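Side-chain contacts in 5'-methylthioadenosine nucleosidase / s-adenosylhomocysteine nucleosidase (Brucella melitensis bv. 1, PDB 4PR3), which belongs to the phosphorylase superfamily, is seen as a two-chain assembly, and holds adenine in a pocket beside its central mixed beta sheet: residues M168-C173 with G186-S191; L33-A38 with R220-V225; G117-V122 with L128-E133; R109-S114 with G121-L126; A41-H46 with F51-I56. All coordinates share one frame; numbering follows the deposited sequence.

Interaction 1 of 5, residues M168-C173 with G186-S191; sequences METYAC and GLRGIS. With ADE (adenine), chain C.
The guanidinium of Arg188 is approached obliquely by Glu169 CB and by Thr170 OG1, the latter 3.3 Å from NH2, while three waters lie in its plane along the edge. Two of these waters carry the link to the carboxylate. One donates to Glu169 OE1 and accepts from Arg188 NH2 at 2.8 Å; the other joins the same OE1 to NH1. Direct pairing is absent, Glu169 OE1 and Arg188 NH1 staying 4.3 Å apart. The third water donates to Thr170 OG1 and takes the proton of Arg188 NE. A bend at chi2 (-70°) swings the arginine chain off strand 184-192 toward the start of helix 170-180, where Glu169 occupies the N-cap position. Strand and helix are parts of the alpha/beta fold of the phosphorylase superfamily, and this seam lies near the centre of the chain. The polar ends have further partners: Gly59 N for Glu169 OE2, Asp167 OD2 for Thr170 OG1, and Ser89 O with Ser86 OG for the arginine. Both segments also reach adenine, Met168 CG standing 3.5 Å from its N3 and Ser191 OG 3.6 Å from its C8. Val153 O and Asp192 OD2 hydrogen-bond the base.

Interaction 2 of 5, residues L33-A38 with R220-V225; sequences LLYVMA and RVERAV
Where helix 207-226 packs over one face of the sheet, Leu33 and Tyr35 of strand 31-37 meet Glu222 and Val225 of the helix. The polar element is a weak hydrogen bond from Tyr35 OH to Glu222 OE2, 2.7 Å long. Phenol and carboxylate are not coplanar; their planes are turned 62° apart. Glu222 arrives from the side of the helix: beyond CG its chain is extended (chi2 -175°), which carries OE2 out to the hydroxyl. The short strand and helix segments run nearly antiparallel, at 158°, with axes 11.9 Å apart, an alpha-on-beta layer of the superfamily fold. Leu33 and Tyr35, two apart on the strand, both point to the helix. Leu33 CD1 lies 4.2 Å from Glu222 CG and 4.1 Å from Val225 CG2, so one methyl touches both the aliphatic part of the glutamate and the valine. The leucine and valine side chains lie alongside, running opposite ways. The same OE2 also forms a salt bridge with Lys26 NZ, which probably helps keep the glutamate ionised beside the buried Leu33 and Tyr35. The Tyr35 ring also stacks with Phe51 and packs on Ile85.

Interaction 3 of 5, residues G117-V122 with L128-E133; sequences GFEKGV and LPETVE
Glu130 leans against the turn Glu119 to Val122, first on a side chain and then on the backbone. Its CB meets Val122 CG2 at 3.7 Å, the two side chains crossing at about a right angle. CG, which chi1 (-177°) directs away from the residue's own N, lies 3.1 Å from Lys120 O and 3.6 Å from Gly121 CA, where no side chain intervenes. Past a bend at chi2 the carboxylate reaches the rim of the turn. There OE1 lies 3.0 Å from Lys120 O and 3.3 Å from Glu119 OE2, in both cases acceptor against acceptor. The two carboxylates are turned 72° apart. Glu119 to Val122 is a type II beta turn closed by Val122 N to Glu119 O, with Gly121 at its third position. The contact lies at the surface, in the long connection that leaves strand 100-108 and returns to pair antiparallel with it as strand 132-133; Leu128 packs on Arg175 and Gln178 of helix 170-180, and Val132 on its Leu174.

Interaction 4 of 5, residues R109-S114 with G121-L126; sequences RDMDAS and GVTPFL
Met111 and Gly121 bring two irregular backbones to within 4.9 Å at their CA atoms, joined by a weak hydrogen bond from Gly121 N to Met111 O, bent to 129° at the hydrogen. The same carbonyl also receives a CA-H contact from Gly121 CA. A water adds a second rung, accepting from Ala113 N and donating to Val122 O at 2.8 Å. Met111, modelled as selenomethionine, supplies most of the side-chain packing. With CG anti to the backbone N (chi1 170°) and bends at chi2 and chi3, its chain curls over the second segment: CG lies 3.5 Å from Val122 O, and SE is 3.6 Å from Thr123 OG1, the two side chains crossing near a right angle. SE and the terminal CE both approach Pro124 CD, SE at 4.1 Å. Beside it Ala113 CB touches Pro124 CG at 3.9 Å. Pro124 is the second residue of a type II beta turn from Thr123 to Leu126. The loop lies at the subunit interface, where Met111 packs on Gly150 of the second subunit and the backbone of Asp112 hydrogen-bonds to that subunit. Direct polar bonding between the segments is slight, so their alignment probably depends more on the bridging water and on the fit of the selenomethionine and alanine against the proline.

Interaction 5 of 5, residues A41-H46 with F51-I56; sequences AEYGRH and FTPLMI
Tyr43 is held at its hydroxyl and over one face. OH donates to Phe51 O at 2.5 Å, lying in the carbonyl plane with a C=O...O angle of 154°. Over the face, Pro53 CD makes a CH-pi contact, 3.7 Å from the ring centroid and 27° off the normal, displaced toward the hydroxyl end of the ring. Tyr43 CE1 also comes within 4.2 Å of Phe51 CE1, though obliquely to the phenyl. A chi1 of -176° turns the ring away from the tyrosine's own N and sends it across to the 51-56 segment. In the next shell, Met37 touches both Tyr43 and Pro53, while Phe51 packs on Val218 of helix 207-226. His46, at the other end of the first segment, hydrogen-bonds Asp211 through ND1. The contact spans the beta-alpha-beta unit of strand 31-37, helix 45-50 and strand 54-55, tying the approach to the helix to the residues leaving it. The hydrogen bond fixes the position of the hydroxyl, while the packing of Pro53 on the face probably limits rotation of the ring, and the bond satisfies a backbone carbonyl ahead of strand 54-55.

Interactions 1, 2 and 5 form a continuous group around the central sheet. Strand 31-37 of interaction 2 pairs with strand 54-55 of interaction 5, with Tyr35 O 2.9 Å from Leu54 N, a probable hydrogen bond. Interaction 1 touches interaction 2 through Glu169 CD and Ala38 CB (3.5 Å), and its Arg188 NH1 lies 4.2 Å from Glu42 OE1 of interaction 5. Interactions 3 and 4 share Gly121 and Val122, their centres about 6 Å apart, and lie across the chain from interactions 2 and 5. Adenine contacts interaction 1 directly; interaction 4 reaches the adenine pocket through Arg109, bonded to Asn151 O, and interactions 1 and 4 both touch the second subunit.

Interaction 1 of 5, residues M168-C173 with G186-S191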
# COMPACT_ATOMS: atom_id res chain seq x y z
N MSE A 168 1.95 -2.46 -11.06
CA MSE A 168 2.09 -2.68 -9.63
C MSE A 168 1.99 -1.47 -8.69
O MSE A 168 2.14 -1.62 -7.48
CB MSE A 168 3.35 -3.49 -9.37
CG MSE A 168 3.33 -4.77 -10.16
SE MSE A 168 5.02 -5.68 -10.15
CE MSE A 168 5.19 -5.92 -8.22
N GLU A 169 1.74 -0.29 -9.24
CA GLU A 169 1.93 0.96 -8.50
C GLU A 169 0.74 1.91 -8.46
O GLU A 169 0.30 2.33 -7.39
CB GLU A 169 3.18 1.71 -8.98
CG GLU A 169 4.49 1.13 -8.45
CD GLU A 169 4.99 -0.03 -9.29
OE1 GLU A 169 4.90 0.05 -10.54
OE2 GLU A 169 5.47 -1.02 -8.70
N THR A 170 0.26 2.29 -9.65
CA THR A 170 -0.61 3.45 -9.84
C THR A 170 -1.76 3.64 -8.84
O THR A 170 -1.94 4.74 -8.34
CB THR A 170 -1.18 3.44 -11.27
OG1 THR A 170 -0.11 3.39 -12.21
CG2 THR A 170 -2.02 4.69 -11.53
N TYR A 171 -2.52 2.59 -8.55
CA TYR A 171 -3.63 2.73 -7.60
C TYR A 171 -3.14 3.19 -6.22
O TYR A 171 -3.82 3.94 -5.53
CB TYR A 171 -4.44 1.44 -7.47
CG TYR A 171 -5.55 1.53 -6.45
CD1 TYR A 171 -6.82 1.98 -6.80
CD2 TYR A 171 -5.32 1.18 -5.12
CE1 TYR A 171 -7.82 2.07 -5.86
CE2 TYR A 171 -6.32 1.27 -4.18
CZ TYR A 171 -7.57 1.72 -4.55
OH TYR A 171 -8.56 1.81 -3.61
N ALA A 172 -1.96 2.72 -5.83
CA ALA A 172 -1.38 3.13 -4.56
C ALA A 172 -0.99 4.61 -4.61
O ALA A 172 -1.09 5.31 -3.61
CB ALA A 172 -0.18 2.26 -4.23
N CYS A 173 -0.55 5.06 -5.78
CA CYS A 173 -0.21 6.47 -5.97
C CYS A 173 -1.45 7.33 -5.84
O CYS A 173 -1.42 8.40 -5.24
CB CYS A 173 0.43 6.69 -7.34
SG CYS A 173 2.03 5.89 -7.57
N GLY A 186 -1.67 9.23 -15.00
CA GLY A 186 -0.85 8.09 -15.36
C GLY A 186 -0.41 8.00 -16.82
O GLY A 186 -1.12 8.44 -17.72
N LEU A 187 0.75 7.38 -17.04
CA LEU A 187 1.23 7.05 -18.38
C LEU A 187 1.91 5.69 -18.35
O LEU A 187 2.79 5.45 -17.52
CB LEU A 187 2.23 8.11 -18.88
CG LEU A 187 1.71 9.51 -19.20
CD1 LEU A 187 2.87 10.42 -19.59
CD2 LEU A 187 0.66 9.48 -20.30
N ARG A 188 1.52 4.79 -19.25
CA ARG A 188 2.07 3.43 -19.25
C ARG A 188 2.42 2.94 -20.65
O ARG A 188 1.58 2.94 -21.55
CB ARG A 188 1.07 2.47 -18.62
CG ARG A 188 0.86 2.67 -17.14
CD ARG A 188 2.09 2.24 -16.37
NE ARG A 188 2.17 2.90 -15.07
CZ ARG A 188 3.11 2.65 -14.17
NH1 ARG A 188 4.05 1.76 -14.43
NH2 ARG A 188 3.11 3.30 -13.01
N GLY A 189 3.68 2.54 -20.84
CA GLY A 189 4.06 1.83 -22.05
C GLY A 189 3.93 0.33 -21.86
O GLY A 189 4.16 -0.17 -20.76
N ILE A 190 3.60 -0.39 -22.92
CA ILE A 190 3.38 -1.83 -22.80
C ILE A 190 4.67 -2.59 -23.08
O ILE A 190 5.14 -2.64 -24.21
CB ILE A 190 2.25 -2.32 -23.72
CG1 ILE A 190 0.90 -1.84 -23.19
CG2 ILE A 190 2.22 -3.83 -23.79
CD1 ILE A 190 0.62 -2.37 -21.80
N SER A 191 5.22 -3.18 -22.02
CA SER A 191 6.51 -3.85 -22.10
C SER A 191 6.43 -5.36 -22.32
O SER A 191 7.44 -6.00 -22.60
CB SER A 191 7.32 -3.57 -20.83
OG SER A 191 6.59 -3.94 -19.67
N9 ADE C . 4.62 -3.99 -15.25
C8 ADE C . 5.10 -4.37 -16.47
N7 ADE C . 4.68 -5.54 -16.86
C5 ADE C . 3.86 -5.97 -15.83
C6 ADE C . 3.10 -7.14 -15.63
N6 ADE C . 3.06 -8.14 -16.52
N1 ADE C . 2.40 -7.25 -14.49
C2 ADE C . 2.45 -6.25 -13.60
N3 ADE C . 3.12 -5.10 -13.67
C4 ADE C . 3.81 -5.02 -14.82
O HOH W 1 5.32 2.59 -11.36
O HOH W 2 6.31 -0.27 -13.22
O HOH W 3 0.40 5.19 -14.38

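Interaction 2 of 5, residues L33-A38 with R220-V225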
# COMPACT_ATOMS: atom_id res chain seq x y z
N LEU A 33 5.12 20.28 -11.27
CA LEU A 33 4.86 18.88 -11.59
C LEU A 33 5.86 17.95 -10.92
O LEU A 33 7.06 18.23 -10.87
CB LEU A 33 4.92 18.67 -13.10
CG LEU A 33 4.09 19.59 -13.99
CD1 LEU A 33 4.10 19.08 -15.42
CD2 LEU A 33 2.68 19.70 -13.47
N LEU A 34 5.36 16.83 -10.41
CA LEU A 34 6.19 15.83 -9.75
C LEU A 34 6.07 14.47 -10.44
O LEU A 34 5.00 13.87 -10.47
CB LEU A 34 5.81 15.71 -8.28
CG LEU A 34 6.54 14.65 -7.46
CD1 LEU A 34 8.04 14.91 -7.49
CD2 LEU A 34 6.01 14.61 -6.04
N TYR A 35 7.17 13.99 -11.00
CA TYR A 35 7.17 12.70 -11.68
C TYR A 35 7.64 11.60 -10.74
O TYR A 35 8.67 11.73 -10.07
CB TYR A 35 8.07 12.74 -12.91
CG TYR A 35 7.59 13.69 -13.98
CD1 TYR A 35 7.89 15.05 -13.92
CD2 TYR A 35 6.84 13.24 -15.05
CE1 TYR A 35 7.46 15.92 -14.89
CE2 TYR A 35 6.40 14.11 -16.04
CZ TYR A 35 6.71 15.45 -15.95
OH TYR A 35 6.28 16.32 -16.92
N VAL A 36 6.87 10.51 -10.67
CA VAL A 36 7.24 9.38 -9.84
C VAL A 36 7.39 8.11 -10.67
O VAL A 36 6.62 7.87 -11.60
CB VAL A 36 6.25 9.17 -8.67
CG1 VAL A 36 6.06 10.47 -7.90
CG2 VAL A 36 4.92 8.65 -9.17
N MSE A 37 8.40 7.31 -10.36
CA MSE A 37 8.62 6.04 -11.04
C MSE A 37 8.97 4.95 -10.04
O MSE A 37 9.49 5.24 -8.96
CB MSE A 37 9.71 6.17 -12.10
CG MSE A 37 9.44 7.26 -13.12
SE MSE A 37 10.48 7.09 -14.75
CE MSE A 37 9.64 5.49 -15.48
N ALA A 38 8.70 3.70 -10.40
CA ALA A 38 8.95 2.58 -9.51
C ALA A 38 10.44 2.23 -9.45
O ALA A 38 11.08 2.39 -8.41
CB ALA A 38 8.14 1.37 -9.94
N ARG A 220 3.72 15.90 -24.54
CA ARG A 220 2.34 16.29 -24.83
C ARG A 220 1.58 16.68 -23.57
O ARG A 220 0.69 17.52 -23.61
CB ARG A 220 1.60 15.17 -25.56
CG ARG A 220 2.37 14.60 -26.75
CD ARG A 220 1.52 13.64 -27.55
NE ARG A 220 0.59 14.34 -28.41
CZ ARG A 220 0.83 14.62 -29.69
NH1 ARG A 220 1.97 14.24 -30.26
NH2 ARG A 220 -0.08 15.27 -30.41
N VAL A 221 1.94 16.07 -22.44
CA VAL A 221 1.28 16.40 -21.18
C VAL A 221 1.70 17.78 -20.68
O VAL A 221 0.86 18.59 -20.30
CB VAL A 221 1.57 15.34 -20.08
CG1 VAL A 221 0.96 15.77 -18.76
CG2 VAL A 221 1.04 13.98 -20.50
N GLU A 222 3.00 18.05 -20.70
CA GLU A 222 3.52 19.35 -20.29
C GLU A 222 2.94 20.47 -21.15
O GLU A 222 2.62 21.56 -20.65
CB GLU A 222 5.05 19.36 -20.34
CG GLU A 222 5.69 18.47 -19.29
CD GLU A 222 7.20 18.59 -19.27
OE1 GLU A 222 7.76 19.22 -20.19
OE2 GLU A 222 7.84 18.05 -18.34
N ARG A 223 2.78 20.21 -22.44
CA ARG A 223 2.12 21.15 -23.33
C ARG A 223 0.67 21.35 -22.91
O ARG A 223 0.16 22.47 -22.92
CB ARG A 223 2.19 20.67 -24.77
CG ARG A 223 1.37 21.52 -25.73
CD ARG A 223 1.83 22.97 -25.73
NE ARG A 223 0.97 23.81 -26.55
CZ ARG A 223 1.03 23.87 -27.88
NH1 ARG A 223 1.92 23.14 -28.54
NH2 ARG A 223 0.21 24.67 -28.55
N ALA A 224 0.01 20.26 -22.53
CA ALA A 224 -1.37 20.33 -22.09
C ALA A 224 -1.50 21.11 -20.78
O ALA A 224 -2.48 21.81 -20.57
CB ALA A 224 -1.96 18.93 -21.94
N VAL A 225 -0.50 20.97 -19.91
CA VAL A 225 -0.49 21.70 -18.65
C VAL A 225 -0.43 23.20 -18.93
O VAL A 225 -1.16 23.99 -18.34
CB VAL A 225 0.68 21.27 -17.74
CG1 VAL A 225 0.85 22.25 -16.58
CG2 VAL A 225 0.45 19.86 -17.22

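Interaction 3 of 5, residues G117-V122 with L128-E133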
# COMPACT_ATOMS: atom_id res chain seq x y z
N GLY A 117 -19.74 -9.79 1.46
CA GLY A 117 -20.82 -9.08 0.77
C GLY A 117 -20.50 -7.81 -0.00
O GLY A 117 -21.40 -7.05 -0.34
N PHE A 118 -19.22 -7.57 -0.29
CA PHE A 118 -18.81 -6.42 -1.09
C PHE A 118 -18.52 -6.82 -2.53
O PHE A 118 -18.08 -7.94 -2.79
CB PHE A 118 -17.55 -5.78 -0.51
CG PHE A 118 -17.78 -5.03 0.77
CD1 PHE A 118 -18.11 -3.68 0.76
CD2 PHE A 118 -17.62 -5.66 1.99
CE1 PHE A 118 -18.31 -2.99 1.94
CE2 PHE A 118 -17.82 -4.97 3.18
CZ PHE A 118 -18.16 -3.63 3.15
N GLU A 119 -18.77 -5.92 -3.48
CA GLU A 119 -18.38 -6.16 -4.86
C GLU A 119 -16.86 -6.31 -4.93
O GLU A 119 -16.14 -5.60 -4.23
CB GLU A 119 -18.82 -5.00 -5.76
CG GLU A 119 -18.41 -5.16 -7.22
CD GLU A 119 -18.72 -3.94 -8.07
OE1 GLU A 119 -19.43 -3.03 -7.57
OE2 GLU A 119 -18.26 -3.88 -9.23
N LYS A 120 -16.39 -7.24 -5.76
CA LYS A 120 -14.95 -7.43 -5.94
C LYS A 120 -14.27 -6.13 -6.35
O LYS A 120 -14.78 -5.40 -7.20
CB LYS A 120 -14.67 -8.50 -7.01
CG LYS A 120 -14.71 -9.93 -6.50
CD LYS A 120 -14.20 -10.90 -7.56
CE LYS A 120 -14.17 -12.34 -7.04
NZ LYS A 120 -13.68 -13.30 -8.07
N GLY A 121 -13.13 -5.84 -5.73
CA GLY A 121 -12.36 -4.65 -6.05
C GLY A 121 -12.71 -3.44 -5.22
O GLY A 121 -12.01 -2.43 -5.25
N VAL A 122 -13.80 -3.54 -4.46
CA VAL A 122 -14.25 -2.43 -3.63
C VAL A 122 -13.71 -2.54 -2.20
O VAL A 122 -13.76 -3.62 -1.60
CB VAL A 122 -15.79 -2.33 -3.60
CG1 VAL A 122 -16.25 -1.22 -2.67
CG2 VAL A 122 -16.33 -2.10 -5.00
N LEU A 128 -15.54 4.85 -2.68
CA LEU A 128 -14.90 4.91 -3.98
C LEU A 128 -15.52 3.79 -4.80
O LEU A 128 -15.85 2.74 -4.25
CB LEU A 128 -13.39 4.71 -3.83
CG LEU A 128 -12.46 5.66 -4.59
CD1 LEU A 128 -12.85 7.11 -4.37
CD2 LEU A 128 -11.02 5.42 -4.17
N PRO A 129 -15.67 3.97 -6.12
CA PRO A 129 -16.19 2.83 -6.87
C PRO A 129 -15.07 1.82 -7.11
O PRO A 129 -13.93 2.08 -6.75
CB PRO A 129 -16.65 3.45 -8.18
CG PRO A 129 -15.76 4.65 -8.35
CD PRO A 129 -15.49 5.17 -6.96
N GLU A 130 -15.39 0.69 -7.73
CA GLU A 130 -14.38 -0.33 -7.97
C GLU A 130 -13.40 0.15 -9.03
O GLU A 130 -12.23 -0.20 -9.02
CB GLU A 130 -15.01 -1.64 -8.42
CG GLU A 130 -14.01 -2.74 -8.63
CD GLU A 130 -14.20 -3.45 -9.94
OE1 GLU A 130 -15.10 -4.31 -10.03
OE2 GLU A 130 -13.44 -3.15 -10.89
N THR A 131 -13.91 0.95 -9.96
CA THR A 131 -13.08 1.53 -11.01
C THR A 131 -13.04 3.04 -10.84
O THR A 131 -14.08 3.71 -10.89
CB THR A 131 -13.62 1.15 -12.40
OG1 THR A 131 -13.36 -0.24 -12.64
CG2 THR A 131 -12.95 1.97 -13.48
N VAL A 132 -11.85 3.58 -10.61
CA VAL A 132 -11.72 4.99 -10.28
C VAL A 132 -11.23 5.80 -11.47
O VAL A 132 -10.10 5.64 -11.91
CB VAL A 132 -10.77 5.21 -9.10
CG1 VAL A 132 -10.86 6.65 -8.62
CG2 VAL A 132 -11.10 4.25 -7.97
N GLU A 133 -12.11 6.67 -11.97
CA GLU A 133 -11.77 7.55 -13.09
C GLU A 133 -10.67 8.52 -12.71
O GLU A 133 -10.73 9.16 -11.66
CB GLU A 133 -13.01 8.33 -13.53
CG GLU A 133 -14.12 7.48 -14.10
CD GLU A 133 -13.73 6.83 -15.41
OE1 GLU A 133 -13.12 7.52 -16.25
OE2 GLU A 133 -14.03 5.63 -15.59

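Interaction 4 of 5, residues R109-S114 with G121-L126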
# COMPACT_ATOMS: atom_id res chain seq x y z
N ARG A 109 -6.64 -4.81 -7.87
CA ARG A 109 -7.08 -6.20 -8.07
C ARG A 109 -6.79 -7.10 -6.87
O ARG A 109 -7.31 -8.22 -6.79
CB ARG A 109 -6.47 -6.79 -9.34
CG ARG A 109 -4.96 -6.80 -9.35
CD ARG A 109 -4.41 -7.50 -10.58
NE ARG A 109 -2.95 -7.52 -10.56
CZ ARG A 109 -2.19 -6.58 -11.09
NH1 ARG A 109 -2.74 -5.53 -11.70
NH2 ARG A 109 -0.87 -6.68 -11.02
N ASP A 110 -5.98 -6.62 -5.93
CA ASP A 110 -5.67 -7.39 -4.74
C ASP A 110 -6.79 -7.31 -3.72
O ASP A 110 -6.80 -8.07 -2.75
CB ASP A 110 -4.36 -6.92 -4.11
CG ASP A 110 -3.16 -7.22 -4.98
OD1 ASP A 110 -3.27 -8.09 -5.87
OD2 ASP A 110 -2.10 -6.59 -4.77
N MSE A 111 -7.73 -6.41 -3.94
CA MSE A 111 -8.80 -6.17 -2.97
C MSE A 111 -10.02 -7.01 -3.29
O MSE A 111 -10.71 -6.77 -4.28
CB MSE A 111 -9.18 -4.68 -3.01
CG MSE A 111 -10.44 -4.33 -2.23
SE MSE A 111 -10.18 -4.42 -0.30
CE MSE A 111 -11.15 -6.03 0.07
N ASP A 112 -10.29 -8.01 -2.45
CA ASP A 112 -11.54 -8.76 -2.55
C ASP A 112 -12.21 -8.90 -1.18
O ASP A 112 -11.75 -9.65 -0.33
CB ASP A 112 -11.25 -10.15 -3.13
CG ASP A 112 -12.50 -10.86 -3.60
OD1 ASP A 112 -13.61 -10.35 -3.35
OD2 ASP A 112 -12.37 -11.94 -4.21
N ALA A 113 -13.30 -8.17 -0.98
CA ALA A 113 -14.12 -8.29 0.23
C ALA A 113 -15.39 -9.11 0.02
O ALA A 113 -16.22 -9.21 0.92
CB ALA A 113 -14.45 -6.91 0.79
N SER A 114 -15.55 -9.67 -1.18
CA SER A 114 -16.78 -10.38 -1.55
C SER A 114 -17.33 -11.45 -0.59
O SER A 114 -18.55 -11.58 -0.47
CB SER A 114 -16.71 -10.92 -2.99
OG SER A 114 -15.51 -11.62 -3.22
N GLY A 121 -13.13 -5.84 -5.73
CA GLY A 121 -12.36 -4.65 -6.05
C GLY A 121 -12.71 -3.44 -5.22
O GLY A 121 -12.01 -2.43 -5.25
N VAL A 122 -13.80 -3.54 -4.46
CA VAL A 122 -14.25 -2.43 -3.63
C VAL A 122 -13.71 -2.54 -2.20
O VAL A 122 -13.76 -3.62 -1.60
CB VAL A 122 -15.79 -2.33 -3.60
CG1 VAL A 122 -16.25 -1.22 -2.67
CG2 VAL A 122 -16.33 -2.10 -5.00
N THR A 123 -13.20 -1.43 -1.68
CA THR A 123 -12.66 -1.39 -0.33
C THR A 123 -13.72 -0.93 0.68
O THR A 123 -14.36 0.10 0.49
CB THR A 123 -11.44 -0.45 -0.25
OG1 THR A 123 -10.44 -0.89 -1.18
CG2 THR A 123 -10.86 -0.44 1.15
N PRO A 124 -13.92 -1.72 1.75
CA PRO A 124 -14.85 -1.40 2.84
C PRO A 124 -14.57 -0.06 3.52
O PRO A 124 -13.41 0.33 3.64
CB PRO A 124 -14.62 -2.55 3.83
CG PRO A 124 -14.16 -3.67 2.99
CD PRO A 124 -13.31 -3.05 1.92
N PHE A 125 -15.63 0.61 3.95
CA PHE A 125 -15.55 1.87 4.70
C PHE A 125 -14.85 2.99 3.93
O PHE A 125 -14.35 3.94 4.52
CB PHE A 125 -14.87 1.66 6.05
CG PHE A 125 -15.60 0.70 6.95
CD1 PHE A 125 -16.71 1.11 7.67
CD2 PHE A 125 -15.17 -0.61 7.07
CE1 PHE A 125 -17.37 0.23 8.50
CE2 PHE A 125 -15.83 -1.50 7.89
CZ PHE A 125 -16.94 -1.08 8.61
N LEU A 126 -14.85 2.87 2.61
CA LEU A 126 -14.23 3.87 1.76
C LEU A 126 -15.18 4.14 0.62
O LEU A 126 -15.58 3.20 -0.09
CB LEU A 126 -12.90 3.36 1.23
CG LEU A 126 -12.13 4.28 0.28
CD1 LEU A 126 -11.72 5.56 1.00
CD2 LEU A 126 -10.91 3.57 -0.29
O HOH W 4 -14.26 -6.26 -2.46

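Interaction 5 of 5, residues A41-H46 with F51-I56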
# COMPACT_ATOMS: atom_id res chain seq x y z
N ALA A 41 15.06 1.00 -13.83
CA ALA A 41 15.14 0.29 -15.10
C ALA A 41 14.29 0.95 -16.19
O ALA A 41 14.66 0.96 -17.36
CB ALA A 41 14.74 -1.17 -14.92
N GLU A 42 13.16 1.51 -15.78
CA GLU A 42 12.23 2.13 -16.72
C GLU A 42 12.67 3.53 -17.14
O GLU A 42 12.17 4.09 -18.11
CB GLU A 42 10.83 2.20 -16.11
CG GLU A 42 10.23 0.85 -15.73
CD GLU A 42 9.02 1.01 -14.83
OE1 GLU A 42 7.98 0.37 -15.10
OE2 GLU A 42 9.10 1.78 -13.85
N TYR A 43 13.63 4.09 -16.39
CA TYR A 43 14.07 5.47 -16.60
C TYR A 43 15.27 5.49 -17.55
O TYR A 43 16.37 5.09 -17.18
CB TYR A 43 14.43 6.08 -15.25
CG TYR A 43 14.82 7.54 -15.27
CD1 TYR A 43 14.00 8.49 -15.87
CD2 TYR A 43 15.98 7.98 -14.65
CE1 TYR A 43 14.35 9.83 -15.87
CE2 TYR A 43 16.33 9.31 -14.64
CZ TYR A 43 15.52 10.23 -15.25
OH TYR A 43 15.87 11.56 -15.24
N GLY A 44 15.04 5.98 -18.76
CA GLY A 44 16.05 5.94 -19.81
C GLY A 44 16.65 7.28 -20.17
O GLY A 44 16.56 8.25 -19.42
N ARG A 45 17.26 7.34 -21.36
CA ARG A 45 17.96 8.54 -21.83
C ARG A 45 17.01 9.68 -22.20
O ARG A 45 17.26 10.83 -21.85
CB ARG A 45 18.84 8.19 -23.04
CG ARG A 45 19.84 7.08 -22.78
CD ARG A 45 20.74 6.84 -23.99
NE ARG A 45 20.02 6.32 -25.15
CZ ARG A 45 19.59 7.06 -26.17
NH1 ARG A 45 19.82 8.37 -26.18
NH2 ARG A 45 18.94 6.49 -27.17
N HIS A 46 15.94 9.35 -22.91
CA HIS A 46 14.99 10.36 -23.37
C HIS A 46 14.20 10.99 -22.22
O HIS A 46 13.94 12.20 -22.22
CB HIS A 46 14.02 9.77 -24.40
CG HIS A 46 14.68 9.37 -25.68
ND1 HIS A 46 15.33 8.16 -25.84
CD2 HIS A 46 14.79 10.01 -26.87
CE1 HIS A 46 15.81 8.08 -27.07
NE2 HIS A 46 15.49 9.19 -27.71
N PHE A 51 13.00 15.21 -17.09
CA PHE A 51 12.84 15.40 -15.65
C PHE A 51 13.70 14.48 -14.79
O PHE A 51 14.39 13.59 -15.30
CB PHE A 51 11.37 15.18 -15.27
CG PHE A 51 10.83 13.84 -15.67
CD1 PHE A 51 11.02 12.72 -14.87
CD2 PHE A 51 10.14 13.69 -16.86
CE1 PHE A 51 10.53 11.48 -15.25
CE2 PHE A 51 9.65 12.45 -17.24
CZ PHE A 51 9.84 11.35 -16.44
N THR A 52 13.64 14.70 -13.48
CA THR A 52 14.24 13.80 -12.50
C THR A 52 13.15 13.21 -11.61
O THR A 52 12.53 13.92 -10.81
CB THR A 52 15.27 14.52 -11.61
OG1 THR A 52 16.23 15.20 -12.43
CG2 THR A 52 15.99 13.52 -10.71
N PRO A 53 12.89 11.90 -11.76
CA PRO A 53 11.81 11.21 -11.04
C PRO A 53 12.13 10.90 -9.58
O PRO A 53 13.28 10.60 -9.23
CB PRO A 53 11.66 9.91 -11.82
CG PRO A 53 13.02 9.64 -12.35
CD PRO A 53 13.61 10.99 -12.66
N LEU A 54 11.11 10.97 -8.74
CA LEU A 54 11.16 10.42 -7.39
C LEU A 54 11.01 8.91 -7.52
O LEU A 54 10.06 8.42 -8.16
CB LEU A 54 10.01 10.97 -6.57
CG LEU A 54 10.22 11.28 -5.08
CD1 LEU A 54 8.89 11.19 -4.35
CD2 LEU A 54 11.26 10.37 -4.44
N MSE A 55 11.93 8.15 -6.93
CA MSE A 55 11.84 6.69 -7.03
C MSE A 55 10.91 6.16 -5.95
O MSE A 55 11.17 6.30 -4.76
CB MSE A 55 13.23 6.07 -6.92
CG MSE A 55 14.19 6.52 -8.01
SE MSE A 55 13.35 6.57 -9.78
CE MSE A 55 12.73 4.75 -9.87
N ILE A 56 9.82 5.56 -6.40
CA ILE A 56 8.70 5.23 -5.52
C ILE A 56 8.74 3.79 -4.97
O ILE A 56 8.07 3.47 -3.98
CB ILE A 56 7.36 5.58 -6.25
CG1 ILE A 56 6.86 6.94 -5.77
CG2 ILE A 56 6.30 4.52 -6.11
CD1 ILE A 56 7.00 7.14 -4.29